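Local coordinates for protein L-Ala-D/L-Glu Epimerase (Escherichia coli, PDB 1JPD) that is an epimerase of the enolase superfamily, pairing an N-terminal domain of the muconate lactonizing enzyme type with a TIM-barrel-like C-terminal domain, at residues T77-E80 with L81-L85; L85-G88 with A89-A93; N248-L251 with D252-G255. All blocks are in the same frame, centred on the assembly; numbering follows the deposited sequence.

Contact 1: residues T77-E80 with L81-L85; sequences TREE and LQKIL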
loop_
_atom_site.group_PDB
_atom_site.type_symbol
_atom_site.label_atom_id
_atom_site.label_comp_id
_atom_site.label_asym_id
_atom_site.label_seq_id
_atom_site.Cartn_x
_atom_site.Cartn_y
_atom_site.Cartn_z
ATOM N N THR A 77 9.492 4.334 22.926
ATOM C CA THR A 77 8.080 4.179 22.599
ATOM C C THR A 77 7.841 4.578 21.150
ATOM O O THR A 77 8.740 5.081 20.476
ATOM C CB THR A 77 7.182 5.063 23.484
ATOM O OG1 THR A 77 7.596 6.429 23.364
ATOM C CG2 THR A 77 7.256 4.624 24.937
ATOM N N ARG A 78 6.621 4.347 20.678
ATOM C CA ARG A 78 6.248 4.689 19.316
ATOM C C ARG A 78 6.243 6.198 19.137
ATOM O O ARG A 78 6.646 6.708 18.092
ATOM C CB ARG A 78 4.863 4.130 18.999
ATOM C CG ARG A 78 4.852 2.648 18.667
ATOM C CD ARG A 78 3.551 2.003 19.106
ATOM N NE ARG A 78 3.498 1.891 20.561
ATOM C CZ ARG A 78 2.393 1.647 21.256
ATOM N NH1 ARG A 78 1.233 1.488 20.629
ATOM N NH2 ARG A 78 2.449 1.565 22.577
ATOM N N GLU A 79 5.791 6.920 20.155
ATOM C CA GLU A 79 5.748 8.371 20.055
ATOM C C GLU A 79 7.156 8.946 19.911
ATOM O O GLU A 79 7.361 9.904 19.168
ATOM C CB GLU A 79 5.062 8.984 21.275
ATOM C CG GLU A 79 4.772 10.463 21.102
ATOM C CD GLU A 79 4.445 11.155 22.408
ATOM O OE1 GLU A 79 3.352 10.913 22.965
ATOM O OE2 GLU A 79 5.295 11.942 22.881
ATOM N N GLU A 80 8.120 8.351 20.611
ATOM C CA GLU A 80 9.506 8.816 20.555
ATOM C C GLU A 80 10.177 8.439 19.234
ATOM O O GLU A 80 11.042 9.161 18.740
ATOM C CB GLU A 80 10.328 8.235 21.722
ATOM C CG GLU A 80 9.763 8.502 23.120
ATOM C CD GLU A 80 10.661 7.979 24.237
ATOM O OE1 GLU A 80 11.680 8.634 24.551
ATOM O OE2 GLU A 80 10.354 6.906 24.798
ATOM N N LEU A 81 9.774 7.307 18.660
ATOM C CA LEU A 81 10.349 6.830 17.401
ATOM C C LEU A 81 10.093 7.745 16.206
ATOM O O LEU A 81 10.910 7.813 15.289
ATOM C CB LEU A 81 9.821 5.432 17.078
ATOM C CG LEU A 81 10.266 4.835 15.745
ATOM C CD1 LEU A 81 11.777 4.661 15.732
ATOM C CD2 LEU A 81 9.570 3.507 15.534
ATOM N N GLN A 82 8.960 8.443 16.216
ATOM C CA GLN A 82 8.586 9.345 15.129
ATOM C C GLN A 82 9.564 10.507 14.951
ATOM O O GLN A 82 9.710 11.051 13.850
ATOM C CB GLN A 82 7.178 9.906 15.370
ATOM C CG GLN A 82 6.087 8.853 15.529
ATOM C CD GLN A 82 6.059 7.855 14.387
ATOM O OE1 GLN A 82 6.028 8.230 13.215
ATOM N NE2 GLN A 82 6.059 6.574 14.725
ATOM N N LYS A 83 10.239 10.885 16.034
ATOM C CA LYS A 83 11.178 11.997 15.987
ATOM C C LYS A 83 12.616 11.564 15.710
ATOM O O LYS A 83 13.435 12.381 15.297
ATOM C CB LYS A 83 11.102 12.781 17.295
ATOM C CG LYS A 83 9.691 13.211 17.664
ATOM C CD LYS A 83 9.633 13.713 19.092
ATOM C CE LYS A 83 8.205 13.874 19.565
ATOM N NZ LYS A 83 8.170 14.059 21.045
ATOM N N ILE A 84 12.914 10.282 15.923
ATOM C CA ILE A 84 14.260 9.750 15.686
ATOM C C ILE A 84 14.554 9.441 14.214
ATOM O O ILE A 84 15.498 9.980 13.638
ATOM C CB ILE A 84 14.512 8.453 16.494
ATOM C CG1 ILE A 84 14.536 8.759 17.989
ATOM C CG2 ILE A 84 15.833 7.818 16.065
ATOM C CD1 ILE A 84 14.725 7.523 18.851
ATOM N N LEU A 85 13.759 8.564 13.609
ATOM C CA LEU A 85 13.971 8.190 12.210
ATOM C C LEU A 85 12.986 8.885 11.276
ATOM O O LEU A 85 11.896 9.281 11.687
ATOM C CB LEU A 85 13.821 6.673 12.035
ATOM C CG LEU A 85 14.749 5.720 12.786
ATOM C CD1 LEU A 85 14.336 4.297 12.467
ATOM C CD2 LEU A 85 16.198 5.958 12.377
HETATM O O HOH W 1 7.952 11.748 22.337
#

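Contact 2: residues L85-G88 with A89-A93; sequences LPAG and AARNA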
loop_
_atom_site.group_PDB
_atom_site.type_symbol
_atom_site.label_atom_id
_atom_site.label_comp_id
_atom_site.label_asym_id
_atom_site.label_seq_id
_atom_site.Cartn_x
_atom_site.Cartn_y
_atom_site.Cartn_z
ATOM N N LEU A 85 13.759 8.564 13.609
ATOM C CA LEU A 85 13.971 8.190 12.210
ATOM C C LEU A 85 12.986 8.885 11.276
ATOM O O LEU A 85 11.896 9.281 11.687
ATOM C CB LEU A 85 13.821 6.673 12.035
ATOM C CG LEU A 85 14.749 5.720 12.786
ATOM C CD1 LEU A 85 14.336 4.297 12.467
ATOM C CD2 LEU A 85 16.198 5.958 12.377
ATOM N N PRO A 86 13.372 9.061 10.006
ATOM C CA PRO A 86 12.478 9.710 9.041
ATOM C C PRO A 86 11.488 8.666 8.503
ATOM O O PRO A 86 11.683 7.468 8.706
ATOM C CB PRO A 86 13.442 10.209 7.966
ATOM C CG PRO A 86 14.504 9.149 7.961
ATOM C CD PRO A 86 14.725 8.892 9.444
ATOM N N ALA A 87 10.426 9.107 7.833
ATOM C CA ALA A 87 9.465 8.161 7.283
ATOM C C ALA A 87 10.183 7.312 6.237
ATOM O O ALA A 87 10.939 7.836 5.424
ATOM C CB ALA A 87 8.304 8.903 6.653
ATOM N N GLY A 88 9.950 6.002 6.270
ATOM C CA GLY A 88 10.592 5.099 5.328
ATOM C C GLY A 88 10.467 3.665 5.813
ATOM O O GLY A 88 9.893 3.423 6.874
ATOM N N ALA A 89 11.005 2.712 5.059
ATOM C CA ALA A 89 10.909 1.302 5.446
ATOM C C ALA A 89 11.450 0.983 6.839
ATOM O O ALA A 89 10.863 0.182 7.566
ATOM C CB ALA A 89 11.609 0.425 4.414
ATOM N N ALA A 90 12.577 1.592 7.201
ATOM C CA ALA A 90 13.177 1.341 8.506
ATOM C C ALA A 90 12.200 1.682 9.619
ATOM O O ALA A 90 11.874 0.832 10.454
ATOM C CB ALA A 90 14.473 2.149 8.672
ATOM N N ARG A 91 11.717 2.917 9.639
ATOM C CA ARG A 91 10.789 3.288 10.691
ATOM C C ARG A 91 9.540 2.415 10.660
ATOM O O ARG A 91 8.955 2.131 11.705
ATOM C CB ARG A 91 10.392 4.762 10.596
ATOM C CG ARG A 91 9.682 5.256 11.852
ATOM C CD ARG A 91 9.439 6.753 11.834
ATOM N NE ARG A 91 8.314 7.138 10.983
ATOM C CZ ARG A 91 7.938 8.395 10.770
ATOM N NH1 ARG A 91 8.602 9.391 11.345
ATOM N NH2 ARG A 91 6.895 8.654 9.990
ATOM N N ASN A 92 9.138 1.976 9.470
ATOM C CA ASN A 92 7.951 1.140 9.345
ATOM C C ASN A 92 8.104 -0.173 10.107
ATOM O O ASN A 92 7.197 -0.575 10.847
ATOM C CB ASN A 92 7.642 0.860 7.874
ATOM C CG ASN A 92 6.333 0.111 7.687
ATOM O OD1 ASN A 92 5.362 0.339 8.423
ATOM N ND2 ASN A 92 6.292 -0.776 6.695
ATOM N N ALA A 93 9.243 -0.840 9.939
ATOM C CA ALA A 93 9.474 -2.097 10.643
ATOM C C ALA A 93 9.445 -1.881 12.161
ATOM O O ALA A 93 8.801 -2.640 12.891
ATOM C CB ALA A 93 10.798 -2.696 10.231
HETATM O O HOH W 2 12.839 4.889 7.928
#

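Contact 3: residues N248-L251 with D252-G255; sequences NIKL and DKTG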
loop_
_atom_site.group_PDB
_atom_site.type_symbol
_atom_site.label_atom_id
_atom_site.label_comp_id
_atom_site.label_asym_id
_atom_site.label_seq_id
_atom_site.Cartn_x
_atom_site.Cartn_y
_atom_site.Cartn_z
ATOM N N ASN A 248 -2.943 7.371 -1.907
ATOM C CA ASN A 248 -2.732 5.944 -1.678
ATOM C C ASN A 248 -1.776 5.801 -0.490
ATOM O O ASN A 248 -0.586 6.100 -0.602
ATOM C CB ASN A 248 -2.120 5.304 -2.927
ATOM C CG ASN A 248 -1.911 3.807 -2.781
ATOM O OD1 ASN A 248 -1.475 3.328 -1.734
ATOM N ND2 ASN A 248 -2.200 3.062 -3.839
ATOM N N ILE A 249 -2.298 5.359 0.648
ATOM C CA ILE A 249 -1.491 5.189 1.857
ATOM C C ILE A 249 -0.785 3.834 1.904
ATOM O O ILE A 249 -1.417 2.791 1.737
ATOM C CB ILE A 249 -2.363 5.305 3.138
ATOM C CG1 ILE A 249 -3.010 6.688 3.208
ATOM C CG2 ILE A 249 -1.508 5.050 4.380
ATOM C CD1 ILE A 249 -4.061 6.818 4.303
ATOM N N LYS A 250 0.527 3.863 2.130
ATOM C CA LYS A 250 1.337 2.648 2.247
ATOM C C LYS A 250 2.257 2.828 3.437
ATOM O O LYS A 250 2.950 3.848 3.545
ATOM C CB LYS A 250 2.173 2.415 0.996
ATOM C CG LYS A 250 1.364 2.002 -0.199
ATOM C CD LYS A 250 2.258 1.658 -1.369
ATOM C CE LYS A 250 1.422 1.313 -2.572
ATOM N NZ LYS A 250 2.252 0.891 -3.721
ATOM N N LEU A 251 2.267 1.843 4.329
ATOM C CA LEU A 251 3.091 1.926 5.532
ATOM C C LEU A 251 4.584 2.139 5.277
ATOM O O LEU A 251 5.245 2.823 6.053
ATOM C CB LEU A 251 2.883 0.688 6.408
ATOM C CG LEU A 251 1.440 0.423 6.838
ATOM C CD1 LEU A 251 1.456 -0.578 7.983
ATOM C CD2 LEU A 251 0.762 1.711 7.265
ATOM N N ASP A 252 5.116 1.565 4.200
ATOM C CA ASP A 252 6.528 1.750 3.880
ATOM C C ASP A 252 6.826 3.209 3.518
ATOM O O ASP A 252 7.946 3.680 3.708
ATOM C CB ASP A 252 6.956 0.843 2.716
ATOM C CG ASP A 252 6.985 -0.633 3.093
ATOM O OD1 ASP A 252 7.697 -0.992 4.056
ATOM O OD2 ASP A 252 6.304 -1.438 2.419
ATOM N N LYS A 253 5.832 3.925 2.994
ATOM C CA LYS A 253 6.024 5.326 2.629
ATOM C C LYS A 253 5.738 6.255 3.818
ATOM O O LYS A 253 6.412 7.271 3.983
ATOM C CB LYS A 253 5.127 5.713 1.441
ATOM C CG LYS A 253 5.416 4.973 0.136
ATOM C CD LYS A 253 4.519 5.470 -1.009
ATOM C CE LYS A 253 3.038 5.227 -0.700
ATOM N NZ LYS A 253 2.110 5.773 -1.751
ATOM N N THR A 254 4.741 5.920 4.635
ATOM C CA THR A 254 4.402 6.748 5.801
ATOM C C THR A 254 5.377 6.458 6.934
ATOM O O THR A 254 5.479 7.221 7.891
ATOM C CB THR A 254 2.989 6.448 6.360
ATOM O OG1 THR A 254 2.927 5.077 6.777
ATOM C CG2 THR A 254 1.911 6.723 5.321
ATOM N N GLY A 255 6.073 5.334 6.828
ATOM C CA GLY A 255 7.023 4.963 7.854
ATOM C C GLY A 255 6.367 4.397 9.099
ATOM O O GLY A 255 6.770 4.725 10.214
#

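Contact 1: residues T77-E80 with L81-L85
Gln82 doubles back toward Arg78 one turn earlier through two successive bends: CG is placed opposite the carbonyl carbon, beside the backbone N (chi1 -57°), and the chain then kinks again (chi2 -53°). Its CG comes to 3.4 Å from Arg78 O, and its amide NE2 gives that same oxygen a weak hydrogen bond of 3.4 Å. The backbone N of Gln82 adds a second weak bond there, so main chain and side chain of one residue converge on a single carbonyl. One residue earlier, Leu81 N donates to Thr77 O at 3.1 Å.

Thr77 and Glu80 close the start of helix 78-84 as a capping box. Thr77, the N-cap, offers OG1 to Glu80 N in a weak bond, while the extended Glu80 side chain returns the grip. Glu80 OE2 accepts from Thr77 N at 3.3 Å in a nearly straight bond (171° at the hydrogen), met from above the carboxylate plane, and from Thr77 OG1 at 3.1 Å through its anti lone pair. Two donors of one residue thus hold OE2 and should restrict the swing of the exposed Glu80 side chain. The helix belongs to the N-terminal domain and packs on helix 89-104: Leu81 touches Leu94 there, and Arg78 makes a cation-pi contact with Trp99.

Towards solvent, Glu79 and Lys83 run side by side, pointing the same way. Glu79 OE2 and Lys83 NZ stay 4.0 Å apart, beyond a salt bridge; a water spans them, donating to Glu79 OE2 and accepting from Lys83 NZ, each at 2.7 Å. Ile84 leans back on the preceding turn, its CG1 3.6 Å from Glu80 O, while its side chain also meets Val68 and Leu76.

Contact 2: residues L85-G88 with A89-A93
Asn92 N donates to Gly88 O at 3.1 Å, which makes the first full backbone turn after the loop. Arg91, beside it, has its strongest polar partners farther off in the chain: NH2 bonds to Thr254 O and NE to Gly255 O. Its remaining terminal nitrogen, NH1, gives only a weak hydrogen bond to Leu85 O, 3.3 Å away and approached obliquely to the guanidinium. With NE, NH1 and NH2 each bonded to a backbone carbonyl, the guanidinium of this buried arginine is held in its rotation. A water links the two segments as well, donating to Pro86 O at 2.9 Å and accepting from Arg91 N at 2.8 Å.

The loop also packs on the arginine. Bent at chi3 (77°), Arg91 turns one guanidinium face to the Pro86-Ala87 backbone; Ala87 CA lies 3.7 Å above that plane, offset toward its rim, and Ala87 CB approaches NH2 at 3.6 Å. Nearer the helix, Arg91 CB rests 3.5 Å from Pro86 O. Leu85 CD1 lies by the first turn of the helix, 4.4 Å from Ala90 CB. Beyond, Ala89 and Ala90 press on Val61 of helix 58-66, and Asn92 ND2 bonds to Asp252 OD1.

Gly88 is the N-cap of helix 89-104, and Glu56 OE2 accepts from Ala89 N in its first turn; the whole is a short loop between two successive helices of the N-terminal domain, lying over one face of an arginine that reaches the barrel domain.

Contact 3: residues N248-L251 with D252-G255
Lys253 meets Lys250 and Asn248 where the chain passes from strand 246-249 of the TIM-barrel-like domain into the short helix 251-254. From the helix backbone, Lys253 CB sits 3.6 Å from Lys250 O. A bend at chi3 (-62°) swings the outer chain back along the strand, where CE lies against the root of Lys250, 3.4 Å from its CB, as the two lysine side chains cross obliquely. At the tip, NZ donates to Asn248 O at 2.9 Å, tilted 24° from the carbonyl plane. The same NZ forms a salt bridge with Asp228 and a weak bond to Cys231 O, so NZ of this buried lysine is gripped by both a carboxylate and backbone oxygens. Lys250, the N-cap, makes through its own NZ a weak bond to Cys278 O and a long, weak ion pair with the same Asp228.

Lys250 O takes two backbone donors, Thr254 N and Lys253 N, each at 2.9 Å. Gly255, leaving the helix with positive phi, bonds only weakly through its N to Leu251 O. Thr254 OG1 bonds to Gly256 O. With OG1 between the backbone N and the carbonyl carbon (chi1 61°), Thr254 turns its methyl to the strand, CG2 standing 3.9 Å from Ile249 CG2.

Contact 1 lies at the surface, whereas contacts 2 and 3 are buried. Contacts 1 and 2 share Leu85 and belong to consecutive helices of the N-terminal domain; between them, the side chain of Gln82 packs against the Arg91 guanidinium. Contact 3 belongs to the barrel domain and touches contact 2, not contact 1, with the Arg91 side chain joining the two domains. Their chemistry follows their place. At the surface, a capping box and a water-bridged charge pair work at the solvent boundary; in the two buried contacts, Arg91 turns its donors to backbone carbonyls, whereas Lys253 divides its own between carbonyls and a carboxylate.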